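3-oxoacyl-[acyl-carrier-protein] synthase (Arabidopsis thaliana, PDB 2IX4) catalyses the condensation steps of mitochondrial fatty acid synthesis, lengthening acyl chains by two carbons taken from malonyl-ACP. Local coordinates at residues F45-E48 with T49-Y52; L213-A216 with G217-S221. All blocks are in the same frame, centred on the assembly; numbering follows the deposited sequence.

Overall arrangement
From the N terminus, contact 1 comes first, where the chain enters helix 47-55 and an N-terminal cap closes that helix's opening turn. Contact 2 follows far along the sequence, in helix 212-220, soon after strand 200-207 of the central mixed sheet. The two lie in series, neither nested nor crossed, and each closes no more than a helical turn. The centres of contacts 1 and 2 are about 18 Å apart. Nearest atoms of contacts 1 and 2 are about 9 Å apart. Helix 127-138 connects them: Phe45 and Leu213 both pack on Val131. Both meet the second subunit; the centre of contact 1 lies about 32 Å from the chain's centre, whereas contact 2 joins the dimer interface to the acyl pocket.

Contact 1 (F45-E48 with T49-Y52); sequences FDEE and TKLY
Phe45 sends ring atom CD2 to within 3.9 Å of Thr49 CG2, an oblique apolar approach just before helix 47-55 starts. Next comes the N-cap, Asp46. With CG held between its own backbone N and carbonyl carbon (chi1 65°), its carboxylate reaches forward over the open end of the first turn, and OD1 takes two bonds from one residue. Thr49 N reaches it at 2.8 Å from Asp46 OD1, nearly in line with the C-O bond, whereas Thr49 OG1, 2.6 Å from Asp46 OD1, arrives from above the carboxylate plane. This double grip should hold the carboxylate's rotation. The Asp46 carbonyl O also accepts the straight bond from Lys50 N (168°). Glu47, bent at chi2, forms a salt bridge, its OE2 2.8 Å from NZ of the extended Lys50; the ammonium lies on the syn side, 25° out of the carboxylate plane. Backbone bonds from Leu51 N to Glu47 O and from Tyr52 N to Glu48 O continue the helix. Thr49 OG1 and Tyr52 OH also bond Lys140 NZ and Leu142 N of the second subunit, while the Phe45 ring packs against Val131 and Gln135 of helix 127-138.

Contact 2 (L213-A216 with G217-S221); sequences LSVA and GFSRS. With 6NA (hexanoic acid), chain C.
Ser219 and Val215 meet on one turn of helix 212-220, a short alpha-helix of the thiolase-type fold that brings Phe218 to the acyl pocket. Among the hydrogen bonds, Val215 O is gripped twice by Ser219. The amide N lies 2.9 Å from Val215 O, the usual helical bond, and Ser219 OG is also 2.9 Å from Val215 O but on the opposite face of the carbonyl plane, 41° out of it. Chi1 of -68° sets OG beside the serine's own N, folding the hydroxyl back along the helix. Backbone bonds run likewise from Gly217 N to Leu213 O and, almost straight at 175°, from Phe218 N to Ser214 O. A CB modelled on Gly217 would come too near Leu213 O unless the backbone shifted.

Side-chain packing centres on Phe218, whose CD2 comes to 3.2 Å from Ser214 O, an oblique contact at the root of the ring. The far rim meets hexanoic acid edge-on, with ligand CB in the ring plane. A leucine in place of Phe218 has no ring edge, and its absence would probably open a gap beside the acyl chain. Around the helix, Arg220 NH2 bonds Arg143 O of the second subunit, whose Ile150 packs on Phe218. The Phe218 side chain is also about 6 Å from that of Cys179, the predicted active-site cysteine. At its tip, Phe218 CZ stands 3.4 Å from CG of the hexanoic acid.

Contact 1 (F45-E48 with T49-Y52)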
# COMPACT_ATOMS: atom_id res chain seq x y z
N PHE A 45 9.05 28.25 -4.26
CA PHE A 45 8.10 29.37 -4.23
C PHE A 45 8.77 30.64 -3.70
O PHE A 45 9.76 30.57 -2.97
CB PHE A 45 6.90 29.01 -3.36
CG PHE A 45 6.02 27.93 -3.93
CD1 PHE A 45 6.31 26.59 -3.68
CD2 PHE A 45 4.91 28.25 -4.70
CE1 PHE A 45 5.50 25.57 -4.20
CE2 PHE A 45 4.09 27.24 -5.22
CZ PHE A 45 4.39 25.90 -4.97
N ASP A 46 8.22 31.80 -4.07
CA ASP A 46 8.76 33.07 -3.57
C ASP A 46 8.38 33.30 -2.10
O ASP A 46 7.49 32.64 -1.57
CB ASP A 46 8.37 34.25 -4.48
CG ASP A 46 6.88 34.53 -4.51
OD1 ASP A 46 6.16 34.19 -3.55
OD2 ASP A 46 6.41 35.12 -5.51
N GLU A 47 9.07 34.23 -1.45
CA GLU A 47 8.88 34.49 -0.02
C GLU A 47 7.46 34.94 0.33
O GLU A 47 6.93 34.55 1.37
CB GLU A 47 9.91 35.49 0.50
CG GLU A 47 11.33 34.94 0.60
CD GLU A 47 11.45 33.73 1.53
OE1 GLU A 47 10.96 33.81 2.68
OE2 GLU A 47 12.03 32.71 1.10
N GLU A 48 6.86 35.76 -0.53
CA GLU A 48 5.49 36.25 -0.32
C GLU A 48 4.48 35.10 -0.29
O GLU A 48 3.53 35.13 0.49
CB GLU A 48 5.11 37.27 -1.40
CG GLU A 48 3.89 38.12 -1.08
CD GLU A 48 4.21 39.33 -0.20
OE1 GLU A 48 4.60 39.13 0.98
OE2 GLU A 48 4.06 40.47 -0.68
N THR A 49 4.69 34.10 -1.15
CA THR A 49 3.84 32.91 -1.19
C THR A 49 4.08 32.04 0.05
O THR A 49 3.12 31.54 0.63
CB THR A 49 4.06 32.10 -2.50
OG1 THR A 49 3.85 32.97 -3.63
CG2 THR A 49 3.09 30.92 -2.60
N LYS A 50 5.34 31.87 0.44
CA LYS A 50 5.70 31.18 1.69
C LYS A 50 5.00 31.81 2.89
O LYS A 50 4.34 31.11 3.67
CB LYS A 50 7.21 31.23 1.93
CG LYS A 50 8.04 30.30 1.07
CD LYS A 50 9.50 30.41 1.49
CE LYS A 50 10.43 29.74 0.51
NZ LYS A 50 11.86 29.94 0.91
N LEU A 51 5.16 33.13 3.03
CA LEU A 51 4.56 33.88 4.14
C LEU A 51 3.05 33.73 4.18
O LEU A 51 2.48 33.43 5.23
CB LEU A 51 4.96 35.36 4.08
CG LEU A 51 6.39 35.75 4.49
CD1 LEU A 51 6.72 37.16 4.00
CD2 LEU A 51 6.60 35.65 6.00
N TYR A 52 2.40 33.93 3.03
CA TYR A 52 0.95 33.74 2.92
C TYR A 52 0.53 32.33 3.34
O TYR A 52 -0.42 32.17 4.10
CB TYR A 52 0.44 34.02 1.50
CG TYR A 52 -0.90 33.34 1.23
CD1 TYR A 52 -2.10 33.96 1.57
CD2 TYR A 52 -0.95 32.06 0.67
CE1 TYR A 52 -3.32 33.32 1.35
CE2 TYR A 52 -2.16 31.42 0.45
CZ TYR A 52 -3.34 32.06 0.78
OH TYR A 52 -4.53 31.42 0.56

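Contact 2 (L213-A216 with G217-S221)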
# COMPACT_ATOMS: atom_id res chain seq x y z
N LEU A 213 1.07 21.60 2.13
CA LEU A 213 -0.21 21.01 1.75
C LEU A 213 -0.66 19.90 2.71
O LEU A 213 -1.86 19.74 2.94
CB LEU A 213 -0.18 20.51 0.30
CG LEU A 213 -1.54 20.28 -0.37
CD1 LEU A 213 -2.47 21.49 -0.18
CD2 LEU A 213 -1.36 19.94 -1.85
N SER A 214 0.30 19.15 3.25
CA SER A 214 -0.01 18.11 4.23
C SER A 214 -0.59 18.71 5.51
O SER A 214 -1.63 18.25 6.00
CB SER A 214 1.25 17.31 4.58
OG SER A 214 1.72 16.61 3.44
N VAL A 215 0.08 19.74 6.03
CA VAL A 215 -0.39 20.45 7.22
C VAL A 215 -1.75 21.10 6.95
O VAL A 215 -2.67 20.94 7.75
CB VAL A 215 0.65 21.50 7.72
CG1 VAL A 215 0.10 22.28 8.90
CG2 VAL A 215 1.96 20.81 8.11
N ALA A 216 -1.88 21.81 5.83
CA ALA A 216 -3.14 22.45 5.44
C ALA A 216 -4.27 21.44 5.24
O ALA A 216 -5.42 21.71 5.58
CB ALA A 216 -2.96 23.29 4.19
N GLY A 217 -3.92 20.29 4.67
CA GLY A 217 -4.89 19.22 4.41
C GLY A 217 -5.43 18.62 5.69
O GLY A 217 -6.65 18.51 5.86
N PHE A 218 -4.54 18.22 6.60
CA PHE A 218 -4.95 17.69 7.90
C PHE A 218 -5.63 18.72 8.79
O PHE A 218 -6.49 18.37 9.61
CB PHE A 218 -3.76 17.05 8.63
CG PHE A 218 -3.42 15.67 8.15
CD1 PHE A 218 -4.27 14.59 8.39
CD2 PHE A 218 -2.23 15.43 7.47
CE1 PHE A 218 -3.95 13.31 7.96
CE2 PHE A 218 -1.89 14.16 7.02
CZ PHE A 218 -2.76 13.10 7.27
N SER A 219 -5.26 19.99 8.64
CA SER A 219 -5.94 21.08 9.35
C SER A 219 -7.38 21.27 8.88
O SER A 219 -8.25 21.64 9.66
CB SER A 219 -5.18 22.40 9.19
OG SER A 219 -3.94 22.38 9.86
N ARG A 220 -7.62 21.01 7.59
CA ARG A 220 -8.95 21.17 7.01
C ARG A 220 -9.86 20.00 7.41
O ARG A 220 -11.07 20.16 7.51
CB ARG A 220 -8.87 21.30 5.49
CG ARG A 220 -9.89 22.28 4.89
CD ARG A 220 -9.52 23.72 5.24
NE ARG A 220 -10.24 24.71 4.44
CZ ARG A 220 -11.26 25.44 4.88
NH1 ARG A 220 -11.69 25.31 6.13
NH2 ARG A 220 -11.84 26.32 4.08
N SER A 221 -9.25 18.83 7.63
CA SER A 221 -9.95 17.67 8.18
C SER A 221 -10.25 17.84 9.67
O SER A 221 -10.95 17.02 10.26
CB SER A 221 -9.12 16.40 7.96
OG SER A 221 -9.07 16.04 6.59
CA 6NA C . -4.22 9.70 8.74
C 6NA C . -3.98 8.39 9.46
O 6NA C . -4.82 7.51 9.45
CB 6NA C . -3.91 9.52 7.26
CG 6NA C . -2.42 9.70 6.99
CD 6NA C . -1.89 8.60 6.08
C6 6NA C . -0.48 8.21 6.47